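Local atomic coordinates of ApeI dehydratase-like domain-containing protein (Pectobacterium atrosepticum, PDB entry 3ESI), a protein that is of unknown function but, as a hotdog-fold member of the ApeI dehydratase-like family, may dehydrate hydroxyacyl thioester substrates. Residues A[53-58]-A[84-89]; A[9-12]-A[17-20]; A[30-35]-A[44-49]. All blocks are in the same frame, centred on the assembly; numbering follows the deposited sequence.

Contact 1 (A[53-58]-A[84-89]); sequences MHYATT and LRLVLI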
loop_
_atom_site.group_PDB
_atom_site.type_symbol
_atom_site.label_atom_id
_atom_site.label_comp_id
_atom_site.label_asym_id
_atom_site.label_seq_id
_atom_site.Cartn_x
_atom_site.Cartn_y
_atom_site.Cartn_z
ATOM N N MET A 53 -9.999 13.163 13.021
ATOM C CA MET A 53 -9.376 13.779 14.181
ATOM C C MET A 53 -9.293 15.307 14.118
ATOM O O MET A 53 -9.483 15.977 15.128
ATOM C CB MET A 53 -7.984 13.173 14.411
ATOM C CG MET A 53 -8.007 11.770 15.057
ATOM S SD MET A 53 -8.906 11.637 16.657
ATOM C CE MET A 53 -10.187 10.789 16.149
ATOM N N HIS A 54 -9.018 15.868 12.949
ATOM C CA HIS A 54 -8.931 17.322 12.827
ATOM C C HIS A 54 -10.283 17.999 13.118
ATOM O O HIS A 54 -10.353 18.968 13.877
ATOM C CB HIS A 54 -8.423 17.683 11.427
ATOM C CG HIS A 54 -8.454 19.147 11.117
ATOM N ND1 HIS A 54 -9.530 19.756 10.509
ATOM C CD2 HIS A 54 -7.530 20.117 11.308
ATOM C CE1 HIS A 54 -9.268 21.038 10.336
ATOM N NE2 HIS A 54 -8.061 21.283 10.813
ATOM N N TYR A 55 -11.354 17.482 12.530
ATOM C CA TYR A 55 -12.669 18.055 12.755
ATOM C C TYR A 55 -13.192 17.760 14.151
ATOM O O TYR A 55 -13.771 18.631 14.798
ATOM C CB TYR A 55 -13.664 17.551 11.699
ATOM C CG TYR A 55 -13.386 18.143 10.338
ATOM C CD1 TYR A 55 -13.376 19.523 10.160
ATOM C CD2 TYR A 55 -13.089 17.335 9.241
ATOM C CE1 TYR A 55 -13.074 20.094 8.929
ATOM C CE2 TYR A 55 -12.781 17.897 7.994
ATOM C CZ TYR A 55 -12.774 19.281 7.851
ATOM O OH TYR A 55 -12.444 19.869 6.648
ATOM N N ALA A 56 -12.967 16.546 14.632
ATOM C CA ALA A 56 -13.451 16.180 15.959
ATOM C C ALA A 56 -12.849 17.005 17.099
ATOM O O ALA A 56 -13.539 17.299 18.074
ATOM C CB ALA A 56 -13.226 14.688 16.213
ATOM N N THR A 57 -11.581 17.394 16.989
ATOM C CA THR A 57 -10.969 18.170 18.067
ATOM C C THR A 57 -11.017 19.680 17.888
ATOM O O THR A 57 -10.661 20.422 18.798
ATOM C CB THR A 57 -9.495 17.759 18.330
ATOM O OG1 THR A 57 -8.709 17.948 17.146
ATOM C CG2 THR A 57 -9.426 16.312 18.773
ATOM N N THR A 58 -11.440 20.154 16.725
ATOM C CA THR A 58 -11.528 21.597 16.542
ATOM C C THR A 58 -12.979 22.052 16.707
ATOM O O THR A 58 -13.248 23.236 16.901
ATOM C CB THR A 58 -11.021 22.035 15.151
ATOM O OG1 THR A 58 -11.763 21.353 14.137
ATOM C CG2 THR A 58 -9.535 21.726 15.001
ATOM N N LEU A 84 -18.494 13.665 0.025
ATOM C CA LEU A 84 -18.746 12.866 1.223
ATOM C C LEU A 84 -19.493 13.568 2.342
ATOM O O LEU A 84 -19.356 14.777 2.545
ATOM C CB LEU A 84 -17.423 12.378 1.826
ATOM C CG LEU A 84 -16.363 11.663 0.986
ATOM C CD1 LEU A 84 -15.112 11.412 1.854
ATOM C CD2 LEU A 84 -16.926 10.350 0.449
ATOM N N ARG A 85 -20.279 12.793 3.075
ATOM C CA ARG A 85 -20.962 13.314 4.245
ATOM C C ARG A 85 -20.166 12.694 5.411
ATOM O O ARG A 85 -19.902 11.491 5.429
ATOM C CB ARG A 85 -22.426 12.849 4.318
ATOM C CG ARG A 85 -23.214 13.559 5.424
ATOM C CD ARG A 85 -24.457 12.787 5.867
ATOM N NE ARG A 85 -25.390 12.493 4.780
ATOM C CZ ARG A 85 -26.047 13.409 4.063
ATOM N NH1 ARG A 85 -25.887 14.709 4.300
ATOM N NH2 ARG A 85 -26.870 13.017 3.100
ATOM N N LEU A 86 -19.753 13.524 6.355
ATOM C CA LEU A 86 -19.016 13.058 7.510
ATOM C C LEU A 86 -19.818 13.384 8.762
ATOM O O LEU A 86 -20.098 14.550 9.039
ATOM C CB LEU A 86 -17.651 13.747 7.599
ATOM C CG LEU A 86 -16.904 13.417 8.903
ATOM C CD1 LEU A 86 -16.627 11.924 8.939
ATOM C CD2 LEU A 86 -15.586 14.196 9.012
ATOM N N VAL A 87 -20.201 12.355 9.506
ATOM C CA VAL A 87 -20.941 12.550 10.749
ATOM C C VAL A 87 -20.046 12.152 11.929
ATOM O O VAL A 87 -19.523 11.031 11.972
ATOM C CB VAL A 87 -22.236 11.679 10.793
ATOM C CG1 VAL A 87 -22.978 11.910 12.102
ATOM C CG2 VAL A 87 -23.147 12.016 9.619
ATOM N N LEU A 88 -19.869 13.082 12.866
ATOM C CA LEU A 88 -19.064 12.873 14.073
ATOM C C LEU A 88 -19.950 13.009 15.312
ATOM O O LEU A 88 -20.633 14.026 15.473
ATOM C CB LEU A 88 -17.962 13.931 14.182
ATOM C CG LEU A 88 -16.617 13.785 13.476
ATOM C CD1 LEU A 88 -16.801 13.186 12.102
ATOM C CD2 LEU A 88 -15.959 15.158 13.399
ATOM N N ILE A 89 -19.921 12.003 16.189
ATOM C CA ILE A 89 -20.700 12.027 17.431
ATOM C C ILE A 89 -19.747 11.828 18.611
ATOM O O ILE A 89 -19.040 10.820 18.677
ATOM C CB ILE A 89 -21.750 10.895 17.457
ATOM C CG1 ILE A 89 -22.740 11.068 16.299
ATOM C CG2 ILE A 89 -22.483 10.902 18.791
ATOM C CD1 ILE A 89 -23.647 9.871 16.076
#
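With CG of Leu88 beside its backbone N (chi1 -85°) and CG of Leu86 anti to its own (chi1 173°), the two strand residues send their CD2 methyls to the same turn of the helix. The Leu88 methyl does most of the touching. Its CD2 lies 3.5 Å from the backbone N of Ala56 and also meets CB of that residue. The same Leu88 CD2 is 3.7 Å from CB of Tyr55, a placement between two consecutive helical residues. Two residues earlier on the strand, CD2 of Leu86 meets CD2 of Tyr55 at 4.0 Å, approaching the ring obliquely. No hydrogen bond crosses the interface, and all four touching residues are buried. This is the central element of the hotdog fold: helix 45-59 lies as the filling against an antiparallel sheet, here over strand 83-91. The short segments run at 46° to each other, with their axes 9.5 Å apart at closest approach. Tyr55 also packs on Leu22, and Leu88 on Val20, carrying the same apolar layer onto strand 17-25. Loop residues add to it as well, Pro3 touching Tyr55 and Leu60 touching Leu88.

Contact 2 (A[9-12]-A[17-20]); sequences HDVK and TSQV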
loop_
_atom_site.group_PDB
_atom_site.type_symbol
_atom_site.label_atom_id
_atom_site.label_comp_id
_atom_site.label_asym_id
_atom_site.label_seq_id
_atom_site.Cartn_x
_atom_site.Cartn_y
_atom_site.Cartn_z
ATOM N N HIS A 9 -22.514 21.850 9.204
ATOM C CA HIS A 9 -23.717 22.119 9.953
ATOM C C HIS A 9 -23.374 22.557 11.366
ATOM O O HIS A 9 -22.223 22.444 11.797
ATOM C CB HIS A 9 -24.613 20.890 9.928
ATOM C CG HIS A 9 -25.250 20.661 8.592
ATOM N ND1 HIS A 9 -25.886 19.487 8.254
ATOM C CD2 HIS A 9 -25.362 21.472 7.513
ATOM C CE1 HIS A 9 -26.362 19.584 7.024
ATOM N NE2 HIS A 9 -26.056 20.778 6.553
ATOM N N ASP A 10 -24.365 23.104 12.064
ATOM C CA ASP A 10 -24.169 23.566 13.433
ATOM C C ASP A 10 -24.115 22.357 14.339
ATOM O O ASP A 10 -24.645 21.301 14.001
ATOM C CB ASP A 10 -25.324 24.467 13.893
ATOM C CG ASP A 10 -25.484 25.717 13.038
ATOM O OD1 ASP A 10 -24.478 26.405 12.762
ATOM O OD2 ASP A 10 -26.635 26.016 12.654
ATOM N N VAL A 11 -23.481 22.518 15.493
ATOM C CA VAL A 11 -23.375 21.433 16.450
ATOM C C VAL A 11 -24.721 21.153 17.112
ATOM O O VAL A 11 -25.387 22.071 17.595
ATOM C CB VAL A 11 -22.360 21.763 17.557
ATOM C CG1 VAL A 11 -22.277 20.608 18.539
ATOM C CG2 VAL A 11 -20.997 22.065 16.944
ATOM N N LYS A 12 -25.111 19.882 17.123
ATOM C CA LYS A 12 -26.359 19.442 17.738
ATOM C C LYS A 12 -26.081 18.846 19.112
ATOM O O LYS A 12 -25.873 17.641 19.230
ATOM C CB LYS A 12 -27.030 18.371 16.880
ATOM C CG LYS A 12 -27.628 18.879 15.590
ATOM C CD LYS A 12 -28.105 17.727 14.701
ATOM C CE LYS A 12 -29.019 16.740 15.442
ATOM N NZ LYS A 12 -30.261 17.356 15.985
ATOM N N THR A 17 -23.796 13.666 24.271
ATOM C CA THR A 17 -23.270 13.516 22.913
ATOM C C THR A 17 -23.452 14.746 22.031
ATOM O O THR A 17 -24.544 15.303 21.954
ATOM C CB THR A 17 -23.933 12.334 22.168
ATOM O OG1 THR A 17 -25.287 12.674 21.848
ATOM C CG2 THR A 17 -23.922 11.081 23.021
ATOM N N SER A 18 -22.369 15.154 21.371
ATOM C CA SER A 18 -22.377 16.285 20.450
ATOM C C SER A 18 -22.307 15.732 19.031
ATOM O O SER A 18 -21.839 14.616 18.817
ATOM C CB SER A 18 -21.174 17.188 20.693
ATOM O OG SER A 18 -21.298 17.870 21.918
ATOM N N GLN A 19 -22.772 16.506 18.060
ATOM C CA GLN A 19 -22.752 16.052 16.677
ATOM C C GLN A 19 -22.476 17.189 15.707
ATOM O O GLN A 19 -22.881 18.333 15.922
ATOM C CB GLN A 19 -24.085 15.389 16.306
ATOM C CG GLN A 19 -24.412 14.167 17.146
ATOM C CD GLN A 19 -25.909 14.015 17.443
ATOM O OE1 GLN A 19 -26.683 13.552 16.599
ATOM N NE2 GLN A 19 -26.317 14.415 18.654
ATOM N N VAL A 20 -21.762 16.860 14.641
ATOM C CA VAL A 20 -21.451 17.820 13.603
ATOM C C VAL A 20 -21.456 17.033 12.303
ATOM O O VAL A 20 -20.939 15.915 12.234
ATOM C CB VAL A 20 -20.070 18.492 13.815
ATOM C CG1 VAL A 20 -18.943 17.473 13.669
ATOM C CG2 VAL A 20 -19.905 19.630 12.820
#
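Lys12 and Gln19 meet through one backbone hydrogen bond and through side chains that run across each other. The Lys12 N donates to the Gln19 O over 3.0 Å at an N-H...O angle of 160°. CA of Val11 lies 3.2 Å from the Gln19 O, a CA-H...O contact, so consecutive residues of 9-12 converge on one carbonyl.

The Gln19 side chain can be followed outward from the strand. Its CB is 4.1 Å from the Lys12 O. From CG the chain bends at chi2 (144°), which swings the amide across the Lys12 side chain: CD stands 4.0 Å from the Lys12 O, and NE2 comes to 3.3 Å from that oxygen. At the other arm of the amide, OE1 meets the aliphatic CE of Lys12 at 4.1 Å. Beside this pair, CG1 of Val11 lies 3.5 Å from the Gln19 O and reaches CB of Ser18 more loosely.

The two segments run 170° apart, nearly antiparallel, at the protein surface beside the outer strand 4-8. Residues 9-12 continue from that strand into the loop before strand 17-25. The other edge of 17-20 pairs with strand 83-91, where the backbone of Ser18 bonds to that of Trp90, while Val11 and Val20 both pack on Val59, at the end of helix 45-59.

Contact 3 (A[30-35]-A[44-49]); sequences LFWFNG and PGVAQL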
loop_
_atom_site.group_PDB
_atom_site.type_symbol
_atom_site.label_atom_id
_atom_site.label_comp_id
_atom_site.label_asym_id
_atom_site.label_seq_id
_atom_site.Cartn_x
_atom_site.Cartn_y
_atom_site.Cartn_z
ATOM N N LEU A 30 -5.131 16.101 -4.350
ATOM C CA LEU A 30 -4.525 15.796 -3.057
ATOM C C LEU A 30 -3.323 14.873 -3.238
ATOM O O LEU A 30 -3.340 13.965 -4.072
ATOM C CB LEU A 30 -5.550 15.128 -2.140
ATOM C CG LEU A 30 -6.819 15.944 -1.908
ATOM C CD1 LEU A 30 -7.856 15.065 -1.241
ATOM C CD2 LEU A 30 -6.518 17.188 -1.085
ATOM N N PHE A 31 -2.283 15.098 -2.446
ATOM C CA PHE A 31 -1.073 14.282 -2.534
ATOM C C PHE A 31 -1.383 12.794 -2.389
ATOM O O PHE A 31 -0.621 11.937 -2.852
ATOM C CB PHE A 31 -0.054 14.720 -1.471
ATOM C CG PHE A 31 0.539 16.075 -1.728
ATOM C CD1 PHE A 31 1.015 16.410 -2.994
ATOM C CD2 PHE A 31 0.633 17.013 -0.709
ATOM C CE1 PHE A 31 1.580 17.668 -3.250
ATOM C CE2 PHE A 31 1.194 18.272 -0.950
ATOM C CZ PHE A 31 1.670 18.599 -2.228
ATOM N N TRP A 32 -2.511 12.501 -1.750
ATOM C CA TRP A 32 -2.955 11.126 -1.542
ATOM C C TRP A 32 -3.160 10.398 -2.866
ATOM O O TRP A 32 -3.141 9.167 -2.915
ATOM C CB TRP A 32 -4.286 11.108 -0.779
ATOM C CG TRP A 32 -4.252 11.824 0.543
ATOM C CD1 TRP A 32 -4.795 13.045 0.835
ATOM C CD2 TRP A 32 -3.641 11.358 1.751
ATOM N NE1 TRP A 32 -4.558 13.364 2.152
ATOM C CE2 TRP A 32 -3.850 12.347 2.735
ATOM C CE3 TRP A 32 -2.939 10.196 2.099
ATOM C CZ2 TRP A 32 -3.380 12.211 4.045
ATOM C CZ3 TRP A 32 -2.477 10.061 3.396
ATOM C CH2 TRP A 32 -2.700 11.067 4.353
ATOM N N PHE A 33 -3.361 11.155 -3.936
ATOM C CA PHE A 33 -3.621 10.559 -5.230
ATOM C C PHE A 33 -2.532 10.752 -6.271
ATOM O O PHE A 33 -2.697 10.344 -7.422
ATOM C CB PHE A 33 -4.929 11.108 -5.787
ATOM C CG PHE A 33 -6.086 11.013 -4.835
ATOM C CD1 PHE A 33 -6.451 9.794 -4.284
ATOM C CD2 PHE A 33 -6.832 12.146 -4.513
ATOM C CE1 PHE A 33 -7.543 9.699 -3.425
ATOM C CE2 PHE A 33 -7.927 12.064 -3.655
ATOM C CZ PHE A 33 -8.284 10.835 -3.108
ATOM N N ASN A 34 -1.422 11.360 -5.888
ATOM C CA ASN A 34 -0.352 11.604 -6.845
ATOM C C ASN A 34 0.197 10.363 -7.568
ATOM O O ASN A 34 0.655 9.403 -6.946
ATOM C CB ASN A 34 0.791 12.355 -6.167
ATOM C CG ASN A 34 1.726 12.989 -7.164
ATOM O OD1 ASN A 34 2.514 12.303 -7.832
ATOM N ND2 ASN A 34 1.634 14.302 -7.292
ATOM N N GLY A 35 0.158 10.412 -8.896
ATOM C CA GLY A 35 0.642 9.318 -9.714
ATOM C C GLY A 35 2.003 8.766 -9.322
ATOM O O GLY A 35 2.282 7.582 -9.564
ATOM N N PRO A 44 -6.674 6.539 1.570
ATOM C CA PRO A 44 -6.222 5.578 2.583
ATOM C C PRO A 44 -6.769 5.834 3.984
ATOM O O PRO A 44 -7.263 6.928 4.295
ATOM C CB PRO A 44 -4.700 5.699 2.522
ATOM C CG PRO A 44 -4.490 7.128 2.127
ATOM C CD PRO A 44 -5.543 7.335 1.057
ATOM N N GLY A 45 -6.671 4.809 4.822
ATOM C CA GLY A 45 -7.140 4.898 6.194
ATOM C C GLY A 45 -6.484 5.989 7.019
ATOM O O GLY A 45 -7.147 6.606 7.848
ATOM N N VAL A 46 -5.197 6.257 6.811
ATOM C CA VAL A 46 -4.571 7.300 7.619
ATOM C C VAL A 46 -5.220 8.645 7.371
ATOM O O VAL A 46 -5.429 9.422 8.305
ATOM C CB VAL A 46 -3.037 7.424 7.375
ATOM C CG1 VAL A 46 -2.366 6.099 7.701
ATOM C CG2 VAL A 46 -2.745 7.841 5.932
ATOM N N ALA A 47 -5.554 8.917 6.114
ATOM C CA ALA A 47 -6.183 10.181 5.771
ATOM C C ALA A 47 -7.594 10.243 6.346
ATOM O O ALA A 47 -8.026 11.275 6.878
ATOM C CB ALA A 47 -6.222 10.351 4.261
ATOM N N GLN A 48 -8.319 9.139 6.245
ATOM C CA GLN A 48 -9.668 9.123 6.771
ATOM C C GLN A 48 -9.658 9.400 8.276
ATOM O O GLN A 48 -10.477 10.175 8.781
ATOM C CB GLN A 48 -10.330 7.787 6.453
ATOM C CG GLN A 48 -10.687 7.635 4.978
ATOM C CD GLN A 48 -11.462 6.356 4.688
ATOM O OE1 GLN A 48 -12.431 6.036 5.380
ATOM N NE2 GLN A 48 -11.040 5.626 3.661
ATOM N N LEU A 49 -8.715 8.787 8.986
ATOM C CA LEU A 49 -8.614 8.980 10.426
ATOM C C LEU A 49 -8.186 10.415 10.730
ATOM O O LEU A 49 -8.766 11.085 11.579
ATOM C CB LEU A 49 -7.603 8.002 11.031
ATOM C CG LEU A 49 -7.297 8.239 12.519
ATOM C CD1 LEU A 49 -8.588 8.136 13.304
ATOM C CD2 LEU A 49 -6.269 7.240 13.041
#
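Trp32, in the 3-10 turn 31-33, faces the first turn of helix 45-59, its CA 7.6 Å from the CA of Pro44, the N-cap residue. The indole carries every contact between the two segments. CB of Ala47 sits over one face of the six-membered ring of Trp32, 3.4 Å from its centroid and 12° off the normal, which meets the geometry of a CH-pi interaction. Two more groups reach the benzo part obliquely: CG of Pro44 lies 3.4 Å from CE3 of Trp32, and CG2 of Val46 lies 3.4 Å from CZ3 of Trp32. With CG2 between its backbone N and carbonyl carbon, Val46 brings that methyl against the benzo part. In hotdog-fold terms, the joint lies where the loop after strand 17-25 meets the N-terminal end of the central helix, the aromatic ring bearing on its opening residues. The hydrogen bond from NE1 of Trp32 to the Met1 O probably helps to hold the indole in this orientation. Within the same turn, Phe31 makes an edge-to-face contact with Phe66 of the second subunit, and Val46 packs on Phe31 of that subunit.

From the N terminus, contact 2 closes first, folding the loop after strand 4-8 back on the start of strand 17-25. Contact 3 follows, closing the loop between residues 30-35 and the beginning of helix 45-59. Contact 1 comes last and joins the later part of that helix to strand 83-91. The three stand in series, none nested in or crossing another. Contacts 1 and 3 share the helix, their centres about 17 Å apart. Contacts 1 and 2 meet in the sheet, where Leu88 N probably bonds to Val20 O across 3.1 Å. Contacts 2 and 3 lie on opposite sides of the chain's centre, centres about 26 Å apart.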